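Local coordinates for protein transcriptional regulator (LacI family) (Clostridium acetobutylicum ATCC 824, PDB 3G85) that probably acts as a LacI-family DNA-binding transcription regulator that senses a small ligand between the two lobes of its periplasmic-binding-protein-like core, at residues I253-K258 with N266-L271; I95-L100 with I243-M248; S36-A39 with Y43-N46; S28-G33 with E247-C252. One frame throughout, in Å; residues are numbered along the deposited sequence.

How the contacts relate
Helix 245-260 runs through three of the four contacts, all in one lobe. Near its start, contacts 2 and 4 lie about 8 Å apart between centres and share Glu247 and Met248; Arg29 NE of contact 4 reaches Glu246 OE2 of contact 2 at 2.8 Å. Contact 1, at the helix's far end and about 11 Å from contact 2 between centres, carries it onto the edge strand of the same sheet. Contact 3 closes the end of helix 27-40, which contact 4 packs against 245-260. A bound glycerol, probably from the crystallisation liquor, lies about 4 Å from the Phe97 side chain and about 5 Å from that of Phe30, so contacts 2 and 4 lie close to it.

Contact 1: residues I253-K258 with N266-L271; sequences ISLVEK and NPTSIL
Leu255 reaches from helix 245-260 to the start of edge strand 269-272 and the residue just before it with a single methyl, CD2. Thr268 offers its methyl, CG2, at 3.9 Å from Leu255 CD2, and Ile270 brings CG1 to 4.2 Å from the same CD2. The leucine and isoleucine chains run past one another in opposite directions, whereas leucine and threonine cross at a slant. At Thr268 the first torsion (chi1 -73°) puts CG2 anti to the backbone N and turns OG1 the other way, where it hydrogen-bonds to Glu265 O. One residue thus divides its branches, methyl to the helix and hydroxyl to its own chain.

The close-packed side lies where the helix, followed in the chain by the edge strand, packs on the parallel sheet of this periplasmic-binding-protein-like lobe: Leu255 is buried and also rests on Ile95 and Val107 of the neighbouring strands. The other side is looser. Ser269 and Leu271 are exposed, Ser269 points away from the helix, and the cis peptide before Pro267 sits in the loop leading into the strand. Holding the strand is left to other groups: Thr268 and Ile270 make backbone bonds to strand 105-109, and Ser105 OG bonds both Thr268 N and Asn266 OD1. Between helix and strand there is apolar contact alone, so shape and burial set the fit, while directional bonding comes from strand 105-109, the neighbour in the sheet.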
loop_
_atom_site.group_PDB
_atom_site.type_symbol
_atom_site.label_atom_id
_atom_site.label_comp_id
_atom_site.label_asym_id
_atom_site.label_seq_id
_atom_site.Cartn_x
_atom_site.Cartn_y
_atom_site.Cartn_z
ATOM N N ILE A 253 2.902 -13.372 -10.620
ATOM C CA ILE A 253 2.858 -14.268 -11.787
ATOM C C ILE A 253 3.988 -15.319 -11.753
ATOM O O ILE A 253 3.749 -16.485 -12.062
ATOM C CB ILE A 253 2.945 -13.463 -13.101
ATOM C CG1 ILE A 253 1.728 -12.519 -13.206
ATOM C CG2 ILE A 253 3.167 -14.390 -14.337
ATOM C CD1 ILE A 253 1.657 -11.748 -14.513
ATOM N N SER A 254 5.198 -14.896 -11.380
ATOM C CA SER A 254 6.345 -15.813 -11.263
ATOM C C SER A 254 6.042 -16.935 -10.309
ATOM O O SER A 254 6.345 -18.103 -10.622
ATOM C CB SER A 254 7.594 -15.096 -10.735
ATOM O OG SER A 254 8.055 -14.128 -11.649
ATOM N N LEU A 255 5.517 -16.573 -9.139
ATOM C CA LEU A 255 5.136 -17.542 -8.124
ATOM C C LEU A 255 4.052 -18.482 -8.654
ATOM O O LEU A 255 4.143 -19.704 -8.486
ATOM C CB LEU A 255 4.625 -16.866 -6.856
ATOM C CG LEU A 255 5.585 -16.126 -5.939
ATOM C CD1 LEU A 255 4.888 -15.913 -4.594
ATOM C CD2 LEU A 255 6.876 -16.936 -5.762
ATOM N N VAL A 256 3.016 -17.909 -9.284
ATOM C CA VAL A 256 1.956 -18.726 -9.856
ATOM C C VAL A 256 2.488 -19.835 -10.795
ATOM O O VAL A 256 2.142 -21.012 -10.651
ATOM C CB VAL A 256 0.928 -17.837 -10.590
ATOM C CG1 VAL A 256 0.163 -18.641 -11.661
ATOM C CG2 VAL A 256 -0.011 -17.256 -9.549
ATOM N N GLU A 257 3.330 -19.435 -11.729
ATOM C CA GLU A 257 3.950 -20.313 -12.702
ATOM C C GLU A 257 4.745 -21.423 -12.002
ATOM O O GLU A 257 4.609 -22.589 -12.347
ATOM C CB GLU A 257 4.846 -19.457 -13.583
ATOM C CG GLU A 257 5.784 -20.175 -14.518
ATOM C CD GLU A 257 6.103 -19.330 -15.750
ATOM O OE1 GLU A 257 5.980 -18.074 -15.694
ATOM O OE2 GLU A 257 6.456 -19.941 -16.785
ATOM N N LYS A 258 5.525 -21.056 -10.985
ATOM C CA LYS A 258 6.350 -22.033 -10.282
ATOM C C LYS A 258 5.498 -22.981 -9.422
ATOM O O LYS A 258 5.875 -24.165 -9.186
ATOM C CB LYS A 258 7.410 -21.290 -9.488
ATOM C CG LYS A 258 8.428 -20.611 -10.414
ATOM C CD LYS A 258 9.377 -19.682 -9.667
ATOM C CE LYS A 258 10.291 -18.886 -10.616
ATOM N NZ LYS A 258 11.130 -19.799 -11.478
ATOM N N ASN A 266 3.842 -24.215 -1.019
ATOM C CA ASN A 266 3.279 -23.200 -0.147
ATOM C C ASN A 266 3.630 -23.464 1.298
ATOM O O ASN A 266 3.594 -24.621 1.718
ATOM C CB ASN A 266 1.750 -23.200 -0.303
ATOM C CG ASN A 266 1.325 -22.901 -1.703
ATOM O OD1 ASN A 266 1.625 -21.832 -2.263
ATOM N ND2 ASN A 266 0.624 -23.840 -2.300
ATOM N N PRO A 267 3.963 -22.414 2.084
ATOM C CA PRO A 267 4.092 -20.988 1.730
ATOM C C PRO A 267 5.495 -20.580 1.266
ATOM O O PRO A 267 6.489 -20.846 1.942
ATOM C CB PRO A 267 3.758 -20.285 3.044
ATOM C CG PRO A 267 4.330 -21.218 4.114
ATOM C CD PRO A 267 4.212 -22.628 3.526
ATOM N N THR A 268 5.558 -19.972 0.094
ATOM C CA THR A 268 6.713 -19.224 -0.345
ATOM C C THR A 268 6.378 -17.734 -0.140
ATOM O O THR A 268 5.302 -17.270 -0.528
ATOM C CB THR A 268 7.029 -19.571 -1.814
ATOM O OG1 THR A 268 7.596 -20.901 -1.860
ATOM C CG2 THR A 268 8.009 -18.558 -2.427
ATOM N N SER A 269 7.283 -16.996 0.489
ATOM C CA SER A 269 6.978 -15.650 0.952
ATOM C C SER A 269 8.095 -14.745 0.457
ATOM O O SER A 269 9.232 -14.856 0.919
ATOM C CB SER A 269 6.883 -15.611 2.488
ATOM O OG SER A 269 5.996 -16.641 2.927
ATOM N N ILE A 270 7.768 -13.900 -0.517
ATOM C CA ILE A 270 8.697 -12.899 -1.028
ATOM C C ILE A 270 8.447 -11.583 -0.308
ATOM O O ILE A 270 7.305 -11.078 -0.271
ATOM C CB ILE A 270 8.538 -12.655 -2.546
ATOM C CG1 ILE A 270 8.496 -13.983 -3.319
ATOM C CG2 ILE A 270 9.670 -11.754 -3.061
ATOM C CD1 ILE A 270 9.595 -14.992 -2.906
ATOM N N LEU A 271 9.514 -11.021 0.238
ATOM C CA LEU A 271 9.423 -9.796 0.962
ATOM C C LEU A 271 10.179 -8.674 0.231
ATOM O O LEU A 271 11.390 -8.738 0.112
ATOM C CB LEU A 271 9.971 -9.994 2.384
ATOM C CG LEU A 271 9.712 -8.845 3.356
ATOM C CD1 LEU A 271 8.186 -8.512 3.587
ATOM C CD2 LEU A 271 10.420 -9.099 4.711
#

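Contact 2: residues I95-L100 with I243-M248; sequences ILFNRL and IPIEEM
Met248, a selenomethionine in this model, makes a Met-aromatic contact with Phe97, joining the first turns of helix 245-260 to the C-terminal end of strand 94-97 in the parallel sheet of this lobe. Starting at Met248 CB, the chain is already against the ring, 3.6 Å from both Phe97 CE1 and Phe97 CZ. It runs on through CG to SE, which stands obliquely to the ring, its closest atom being Phe97 CZ at 3.9 Å. There the chain bends (chi3 74°) and swings CE back over a ring face: the methyl is 3.5 Å from Phe97 CZ and 4.0 Å from the ring centroid, 30° off the normal, a CH-pi contact. The two side chains cross at about a right angle.

Ile245, one turn back, adds CG1 obliquely to the ring at 4.4 Å from Phe97 CZ. Pro244 centres an inverse gamma turn and occupies the N-cap position. The Phe97 ring meets that of Phe30 at about 50°, and a glycerol lies about 4 Å from its side chain, consistent with a pocket. Just past the strand, Arg99 NH1 hydrogen-bonds to Asn98 O at 2.8 Å, approaching from above the carbonyl plane while the oxygen lies in the guanidinium plane.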
loop_
_atom_site.group_PDB
_atom_site.type_symbol
_atom_site.label_atom_id
_atom_site.label_comp_id
_atom_site.label_asym_id
_atom_site.label_seq_id
_atom_site.Cartn_x
_atom_site.Cartn_y
_atom_site.Cartn_z
ATOM N N ILE A 95 -2.194 -16.633 -4.261
ATOM C CA ILE A 95 -1.170 -15.743 -3.713
ATOM C C ILE A 95 -1.857 -14.594 -2.958
ATOM O O ILE A 95 -2.707 -13.899 -3.521
ATOM C CB ILE A 95 -0.323 -15.168 -4.831
ATOM C CG1 ILE A 95 0.205 -16.313 -5.694
ATOM C CG2 ILE A 95 0.873 -14.377 -4.276
ATOM C CD1 ILE A 95 1.022 -15.845 -6.762
ATOM N N LEU A 96 -1.486 -14.393 -1.706
ATOM C CA LEU A 96 -1.968 -13.259 -0.951
ATOM C C LEU A 96 -1.017 -12.094 -1.172
ATOM O O LEU A 96 0.197 -12.262 -1.098
ATOM C CB LEU A 96 -2.028 -13.586 0.541
ATOM C CG LEU A 96 -2.911 -14.796 0.870
ATOM C CD1 LEU A 96 -2.955 -14.973 2.432
ATOM C CD2 LEU A 96 -4.291 -14.579 0.290
ATOM N N PHE A 97 -1.568 -10.914 -1.420
ATOM C CA PHE A 97 -0.761 -9.729 -1.606
ATOM C C PHE A 97 -0.671 -8.967 -0.290
ATOM O O PHE A 97 -1.709 -8.551 0.285
ATOM C CB PHE A 97 -1.389 -8.872 -2.717
ATOM C CG PHE A 97 -0.477 -7.826 -3.269
ATOM C CD1 PHE A 97 0.240 -8.071 -4.426
ATOM C CD2 PHE A 97 -0.376 -6.574 -2.658
ATOM C CE1 PHE A 97 1.080 -7.092 -4.975
ATOM C CE2 PHE A 97 0.477 -5.584 -3.198
ATOM C CZ PHE A 97 1.206 -5.869 -4.360
ATOM N N ASN A 98 0.556 -8.794 0.198
ATOM C CA ASN A 98 0.867 -8.129 1.457
ATOM C C ASN A 98 0.147 -8.695 2.688
ATOM O O ASN A 98 -0.442 -7.942 3.476
ATOM C CB ASN A 98 0.605 -6.606 1.342
ATOM C CG ASN A 98 1.566 -5.782 2.181
ATOM O OD1 ASN A 98 2.623 -6.258 2.612
ATOM N ND2 ASN A 98 1.200 -4.530 2.416
ATOM N N ARG A 99 0.170 -10.014 2.833
ATOM C CA ARG A 99 -0.296 -10.682 4.036
ATOM C C ARG A 99 0.610 -11.822 4.234
ATOM O O ARG A 99 0.629 -12.716 3.390
ATOM C CB ARG A 99 -1.644 -11.356 3.814
ATOM C CG ARG A 99 -2.705 -10.497 3.611
ATOM C CD ARG A 99 -3.283 -9.980 4.929
ATOM N NE ARG A 99 -4.457 -9.218 4.522
ATOM C CZ ARG A 99 -4.413 -8.099 3.809
ATOM N NH1 ARG A 99 -3.233 -7.558 3.465
ATOM N NH2 ARG A 99 -5.540 -7.509 3.455
ATOM N N LEU A 100 1.309 -11.862 5.356
ATOM C CA LEU A 100 2.025 -13.067 5.682
ATOM C C LEU A 100 1.061 -14.224 6.041
ATOM O O LEU A 100 -0.011 -14.018 6.592
ATOM C CB LEU A 100 3.129 -12.835 6.720
ATOM C CG LEU A 100 4.165 -13.983 6.827
ATOM C CD1 LEU A 100 4.693 -14.493 5.448
ATOM C CD2 LEU A 100 5.321 -13.635 7.786
ATOM N N ILE A 243 5.309 1.723 -2.113
ATOM C CA ILE A 243 4.954 0.308 -2.180
ATOM C C ILE A 243 5.186 -0.073 -3.658
ATOM O O ILE A 243 4.481 0.413 -4.496
ATOM C CB ILE A 243 3.500 0.069 -1.861
ATOM C CG1 ILE A 243 3.132 0.632 -0.493
ATOM C CG2 ILE A 243 3.214 -1.442 -1.847
ATOM C CD1 ILE A 243 1.656 0.377 -0.116
ATOM N N PRO A 244 6.158 -0.957 -3.946
ATOM C CA PRO A 244 6.571 -1.290 -5.333
ATOM C C PRO A 244 5.587 -2.251 -6.017
ATOM O O PRO A 244 5.912 -3.413 -6.342
ATOM C CB PRO A 244 7.984 -1.859 -5.153
ATOM C CG PRO A 244 7.922 -2.532 -3.721
ATOM C CD PRO A 244 6.925 -1.693 -2.913
ATOM N N ILE A 245 4.379 -1.745 -6.255
ATOM C CA ILE A 245 3.271 -2.575 -6.656
ATOM C C ILE A 245 3.515 -3.212 -8.013
ATOM O O ILE A 245 3.176 -4.391 -8.201
ATOM C CB ILE A 245 1.950 -1.803 -6.643
ATOM C CG1 ILE A 245 1.548 -1.518 -5.172
ATOM C CG2 ILE A 245 0.838 -2.603 -7.350
ATOM C CD1 ILE A 245 0.618 -0.270 -5.018
ATOM N N GLU A 246 4.084 -2.453 -8.959
ATOM C CA GLU A 246 4.336 -3.037 -10.290
ATOM C C GLU A 246 5.210 -4.299 -10.211
ATOM O O GLU A 246 4.807 -5.340 -10.749
ATOM C CB GLU A 246 4.894 -2.024 -11.308
ATOM C CG GLU A 246 3.940 -0.836 -11.534
ATOM C CD GLU A 246 4.112 0.286 -10.534
ATOM O OE1 GLU A 246 4.840 0.138 -9.535
ATOM O OE2 GLU A 246 3.478 1.326 -10.751
ATOM N N GLU A 247 6.357 -4.204 -9.532
ATOM C CA GLU A 247 7.277 -5.330 -9.397
ATOM C C GLU A 247 6.660 -6.464 -8.597
ATOM O O GLU A 247 6.849 -7.647 -8.934
ATOM C CB GLU A 247 8.571 -4.886 -8.724
ATOM C CG GLU A 247 9.425 -3.998 -9.585
ATOM C CD GLU A 247 9.865 -4.650 -10.901
ATOM O OE1 GLU A 247 9.963 -5.900 -10.997
ATOM O OE2 GLU A 247 10.108 -3.893 -11.862
HETATM N N MSE A 248 5.917 -6.110 -7.543
HETATM C CA MSE A 248 5.212 -7.142 -6.745
HETATM C C MSE A 248 4.189 -7.933 -7.555
HETATM O O MSE A 248 4.100 -9.166 -7.431
HETATM C CB MSE A 248 4.542 -6.504 -5.522
HETATM C CG MSE A 248 5.588 -5.982 -4.532
HETATM SE SE MSE A 248 4.746 -4.862 -3.133
HETATM C CE MSE A 248 3.854 -6.267 -2.056
#

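Contact 3: residues S36-A39 with Y43-N46; sequences SKLA and YNYN
Tyr43 has a left-handed backbone (phi 52°, psi 47°), and with its ring carbon CG anti to the carbonyl carbon (chi1 -59°) the phenol folds back over the last turns of helix 27-40, above Ala39. The chain reversal after the helix brings Tyr43 N to Leu38 O, giving a nearly straight hydrogen bond of 2.7 Å between residues five apart, the bond that defines a pi-turn.

One face of the Tyr43 ring then lies over the helix backbone. Ala39 CA is 4.0 Å from the ring centroid, in CH-pi geometry, and Leu38 O sits beneath the rim of that face. Farther out, Ala39 CB is 3.4 Å from Tyr43 OH, while at the near end Leu38 CB meets Tyr43 CD1 at 4.0 Å. The rest of Leu38 goes inward: its CD1 comes to 3.6 Å from Tyr45 O and its CD2 to 4.0 Å from Tyr45 CB, the two side chains crossing at about a right angle. Leu38 and Tyr45 are buried; Ala39 and Tyr43 are exposed.

This is the turn of a beta-alpha-beta crossover, taking helix 27-40 into edge strand 46-52 beside strand 13-19. Tyr45 continues onto Ile14 of that strand and Glu257 of helix 245-260, and Leu38 onto Ile253 of the same helix.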
loop_
_atom_site.group_PDB
_atom_site.type_symbol
_atom_site.label_atom_id
_atom_site.label_comp_id
_atom_site.label_asym_id
_atom_site.label_seq_id
_atom_site.Cartn_x
_atom_site.Cartn_y
_atom_site.Cartn_z
ATOM N N SER A 36 3.166 -5.716 -17.991
ATOM C CA SER A 36 4.596 -5.669 -18.234
ATOM C C SER A 36 5.286 -7.018 -18.084
ATOM O O SER A 36 6.166 -7.380 -18.879
ATOM C CB SER A 36 5.230 -4.625 -17.320
ATOM O OG SER A 36 6.585 -4.891 -17.178
ATOM N N LYS A 37 4.888 -7.744 -17.044
ATOM C CA LYS A 37 5.362 -9.093 -16.770
ATOM C C LYS A 37 4.943 -10.070 -17.886
ATOM O O LYS A 37 5.762 -10.864 -18.361
ATOM C CB LYS A 37 4.789 -9.580 -15.440
ATOM C CG LYS A 37 5.207 -10.985 -15.058
ATOM C CD LYS A 37 6.667 -11.074 -14.879
ATOM C CE LYS A 37 7.023 -12.460 -14.404
ATOM N NZ LYS A 37 8.492 -12.536 -14.265
ATOM N N LEU A 38 3.681 -10.020 -18.293
ATOM C CA LEU A 38 3.210 -10.922 -19.350
ATOM C C LEU A 38 3.857 -10.678 -20.713
ATOM O O LEU A 38 4.163 -11.645 -21.445
ATOM C CB LEU A 38 1.694 -10.878 -19.463
ATOM C CG LEU A 38 1.116 -11.598 -18.246
ATOM C CD1 LEU A 38 -0.373 -11.475 -18.272
ATOM C CD2 LEU A 38 1.597 -13.071 -18.173
ATOM N N ALA A 39 4.061 -9.400 -21.041
ATOM C CA ALA A 39 4.734 -8.995 -22.271
ATOM C C ALA A 39 6.145 -9.544 -22.326
ATOM O O ALA A 39 6.635 -9.866 -23.410
ATOM C CB ALA A 39 4.753 -7.494 -22.409
ATOM N N TYR A 43 3.106 -13.490 -23.122
ATOM C CA TYR A 43 1.680 -13.699 -22.861
ATOM C C TYR A 43 1.300 -15.160 -22.706
ATOM O O TYR A 43 0.319 -15.606 -23.286
ATOM C CB TYR A 43 0.838 -13.043 -23.969
ATOM C CG TYR A 43 1.102 -11.560 -24.063
ATOM C CD1 TYR A 43 0.382 -10.654 -23.270
ATOM C CD2 TYR A 43 2.098 -11.062 -24.907
ATOM C CE1 TYR A 43 0.635 -9.296 -23.327
ATOM C CE2 TYR A 43 2.364 -9.703 -24.970
ATOM C CZ TYR A 43 1.617 -8.826 -24.176
ATOM O OH TYR A 43 1.864 -7.477 -24.225
ATOM N N ASN A 44 2.065 -15.905 -21.912
ATOM C CA ASN A 44 1.738 -17.307 -21.696
ATOM C C ASN A 44 0.561 -17.538 -20.745
ATOM O O ASN A 44 0.078 -18.671 -20.608
ATOM C CB ASN A 44 2.982 -18.099 -21.279
ATOM C CG ASN A 44 3.480 -17.745 -19.886
ATOM O OD1 ASN A 44 3.481 -16.568 -19.458
ATOM N ND2 ASN A 44 3.954 -18.772 -19.173
ATOM N N TYR A 45 0.101 -16.461 -20.097
ATOM C CA TYR A 45 -1.120 -16.480 -19.257
ATOM C C TYR A 45 -2.082 -15.379 -19.682
ATOM O O TYR A 45 -1.650 -14.283 -20.060
ATOM C CB TYR A 45 -0.776 -16.267 -17.754
ATOM C CG TYR A 45 -0.083 -17.434 -17.105
ATOM C CD1 TYR A 45 -0.811 -18.511 -16.592
ATOM C CD2 TYR A 45 1.298 -17.481 -17.026
ATOM C CE1 TYR A 45 -0.177 -19.597 -15.999
ATOM C CE2 TYR A 45 1.944 -18.558 -16.443
ATOM C CZ TYR A 45 1.205 -19.616 -15.942
ATOM O OH TYR A 45 1.861 -20.684 -15.370
ATOM N N ASN A 46 -3.374 -15.679 -19.612
ATOM C CA ASN A 46 -4.401 -14.660 -19.538
ATOM C C ASN A 46 -4.501 -14.220 -18.074
ATOM O O ASN A 46 -4.395 -15.040 -17.151
ATOM C CB ASN A 46 -5.783 -15.201 -19.928
ATOM C CG ASN A 46 -5.853 -15.711 -21.348
ATOM O OD1 ASN A 46 -6.328 -16.843 -21.585
ATOM N ND2 ASN A 46 -5.405 -14.897 -22.299
#

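Contact 4: residues S28-G33 with E247-C252; sequences SRFLRG and EMAGTC
Gly33 N donates to Arg29 O at 2.8 Å, an ordinary helical bond, on the turn of helix 27-40 that comes up against Ala249. This is a helix-helix crossing within one lobe of the periplasmic-binding-protein-like fold: the axes of segments 28-33 and 247-252 approach to 7.9 Å and cross at -52°, consistent with ridges-into-grooves packing of the i±4 kind.

Small residues allow the close approach. The CA atoms of Gly33 and Ala249 are 5.5 Å apart, and Ala249 points its CB at the other helix, 4.5 Å from Gly33 CA and 3.9 Å from Phe30 O. The methyl therefore sits against the backbone between Phe30 and Gly33. On the next residue, Gly250 CA approaches Gly33 O to 4.3 Å; here backbone meets backbone.

Phe30 closes the side nearer the sheet. Its ring leans in obliquely to the Ala249 methyl, and it also meets the Trp18 ring edge-to-face. Arg29 is held by charge: besides its link to Glu246 of helix 245-260, it forms a salt bridge through NH2 with Asp242, at the end of the preceding strand 239-242, so two carboxylates hold one guanidinium in place and probably fix its rotation. Between segments 28-33 and 247-252 the contact is van der Waals, and the side-chain pair that meets is Phe30 CD1 with Ala249 CB, 4.2 Å apart.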
loop_
_atom_site.group_PDB
_atom_site.type_symbol
_atom_site.label_atom_id
_atom_site.label_comp_id
_atom_site.label_asym_id
_atom_site.label_seq_id
_atom_site.Cartn_x
_atom_site.Cartn_y
_atom_site.Cartn_z
ATOM N N SER A 28 -4.307 0.723 -11.303
ATOM C CA SER A 28 -3.461 1.002 -12.450
ATOM C C SER A 28 -2.044 0.408 -12.338
ATOM O O SER A 28 -1.470 -0.030 -13.331
ATOM C CB SER A 28 -3.399 2.515 -12.709
ATOM O OG SER A 28 -2.754 3.175 -11.638
ATOM N N ARG A 29 -1.482 0.412 -11.134
ATOM C CA ARG A 29 -0.136 -0.125 -10.918
ATOM C C ARG A 29 -0.110 -1.629 -11.036
ATOM O O ARG A 29 0.870 -2.226 -11.506
ATOM C CB ARG A 29 0.355 0.283 -9.524
ATOM C CG ARG A 29 0.416 1.840 -9.363
ATOM C CD ARG A 29 1.109 2.181 -8.058
ATOM N NE ARG A 29 2.540 1.892 -8.136
ATOM C CZ ARG A 29 3.399 2.149 -7.150
ATOM N NH1 ARG A 29 2.937 2.635 -6.000
ATOM N NH2 ARG A 29 4.685 1.868 -7.293
ATOM N N PHE A 30 -1.166 -2.246 -10.544
ATOM C CA PHE A 30 -1.295 -3.692 -10.674
ATOM C C PHE A 30 -1.393 -4.088 -12.145
ATOM O O PHE A 30 -0.695 -4.997 -12.614
ATOM C CB PHE A 30 -2.553 -4.135 -9.967
ATOM C CG PHE A 30 -2.348 -4.455 -8.541
ATOM C CD1 PHE A 30 -2.099 -5.768 -8.156
ATOM C CD2 PHE A 30 -2.423 -3.446 -7.579
ATOM C CE1 PHE A 30 -1.936 -6.109 -6.785
ATOM C CE2 PHE A 30 -2.263 -3.766 -6.192
ATOM C CZ PHE A 30 -1.999 -5.111 -5.814
ATOM N N LEU A 31 -2.285 -3.420 -12.859
ATOM C CA LEU A 31 -2.435 -3.656 -14.296
ATOM C C LEU A 31 -1.114 -3.377 -15.023
ATOM O O LEU A 31 -0.670 -4.180 -15.835
ATOM C CB LEU A 31 -3.589 -2.806 -14.848
ATOM C CG LEU A 31 -3.953 -3.053 -16.317
ATOM C CD1 LEU A 31 -4.311 -4.528 -16.472
ATOM C CD2 LEU A 31 -5.095 -2.150 -16.778
ATOM N N ARG A 32 -0.473 -2.248 -14.721
ATOM C CA ARG A 32 0.799 -1.931 -15.372
ATOM C C ARG A 32 1.806 -3.023 -15.109
ATOM O O ARG A 32 2.469 -3.481 -16.038
ATOM C CB ARG A 32 1.374 -0.594 -14.915
ATOM C CG ARG A 32 2.540 -0.164 -15.775
ATOM C CD ARG A 32 3.266 1.072 -15.261
ATOM N NE ARG A 32 2.371 2.160 -14.871
ATOM C CZ ARG A 32 1.858 3.081 -15.681
ATOM N NH1 ARG A 32 2.110 3.058 -17.002
ATOM N NH2 ARG A 32 1.060 4.024 -15.158
ATOM N N GLY A 33 1.922 -3.457 -13.847
ATOM C CA GLY A 33 2.885 -4.499 -13.496
ATOM C C GLY A 33 2.573 -5.821 -14.183
ATOM O O GLY A 33 3.499 -6.521 -14.648
ATOM N N GLU A 247 6.357 -4.204 -9.532
ATOM C CA GLU A 247 7.277 -5.330 -9.397
ATOM C C GLU A 247 6.660 -6.464 -8.597
ATOM O O GLU A 247 6.849 -7.647 -8.934
ATOM C CB GLU A 247 8.571 -4.886 -8.724
ATOM C CG GLU A 247 9.425 -3.998 -9.585
ATOM C CD GLU A 247 9.865 -4.650 -10.901
ATOM O OE1 GLU A 247 9.963 -5.900 -10.997
ATOM O OE2 GLU A 247 10.108 -3.893 -11.862
HETATM N N MSE A 248 5.917 -6.110 -7.543
HETATM C CA MSE A 248 5.212 -7.142 -6.745
HETATM C C MSE A 248 4.189 -7.933 -7.555
HETATM O O MSE A 248 4.100 -9.166 -7.431
HETATM C CB MSE A 248 4.542 -6.504 -5.522
HETATM C CG MSE A 248 5.588 -5.982 -4.532
HETATM SE SE MSE A 248 4.746 -4.862 -3.133
HETATM C CE MSE A 248 3.854 -6.267 -2.056
ATOM N N ALA A 249 3.405 -7.223 -8.358
ATOM C CA ALA A 249 2.411 -7.862 -9.213
ATOM C C ALA A 249 3.074 -8.823 -10.225
ATOM O O ALA A 249 2.589 -9.943 -10.427
ATOM C CB ALA A 249 1.554 -6.806 -9.929
ATOM N N GLY A 250 4.190 -8.401 -10.812
ATOM C CA GLY A 250 4.958 -9.259 -11.715
ATOM C C GLY A 250 5.429 -10.497 -10.968
ATOM O O GLY A 250 5.355 -11.624 -11.494
ATOM N N THR A 251 5.916 -10.313 -9.745
ATOM C CA THR A 251 6.415 -11.461 -8.956
ATOM C C THR A 251 5.307 -12.469 -8.601
ATOM O O THR A 251 5.546 -13.689 -8.518
ATOM C CB THR A 251 7.157 -10.993 -7.689
ATOM O OG1 THR A 251 8.294 -10.231 -8.076
ATOM C CG2 THR A 251 7.647 -12.181 -6.868
ATOM N N CYS A 252 4.084 -11.973 -8.384
ATOM C CA CYS A 252 2.920 -12.845 -8.221
ATOM C C CYS A 252 2.796 -13.845 -9.379
ATOM O O CYS A 252 2.604 -15.035 -9.145
ATOM C CB CYS A 252 1.621 -12.012 -8.070
ATOM S SG CYS A 252 1.495 -11.158 -6.484
#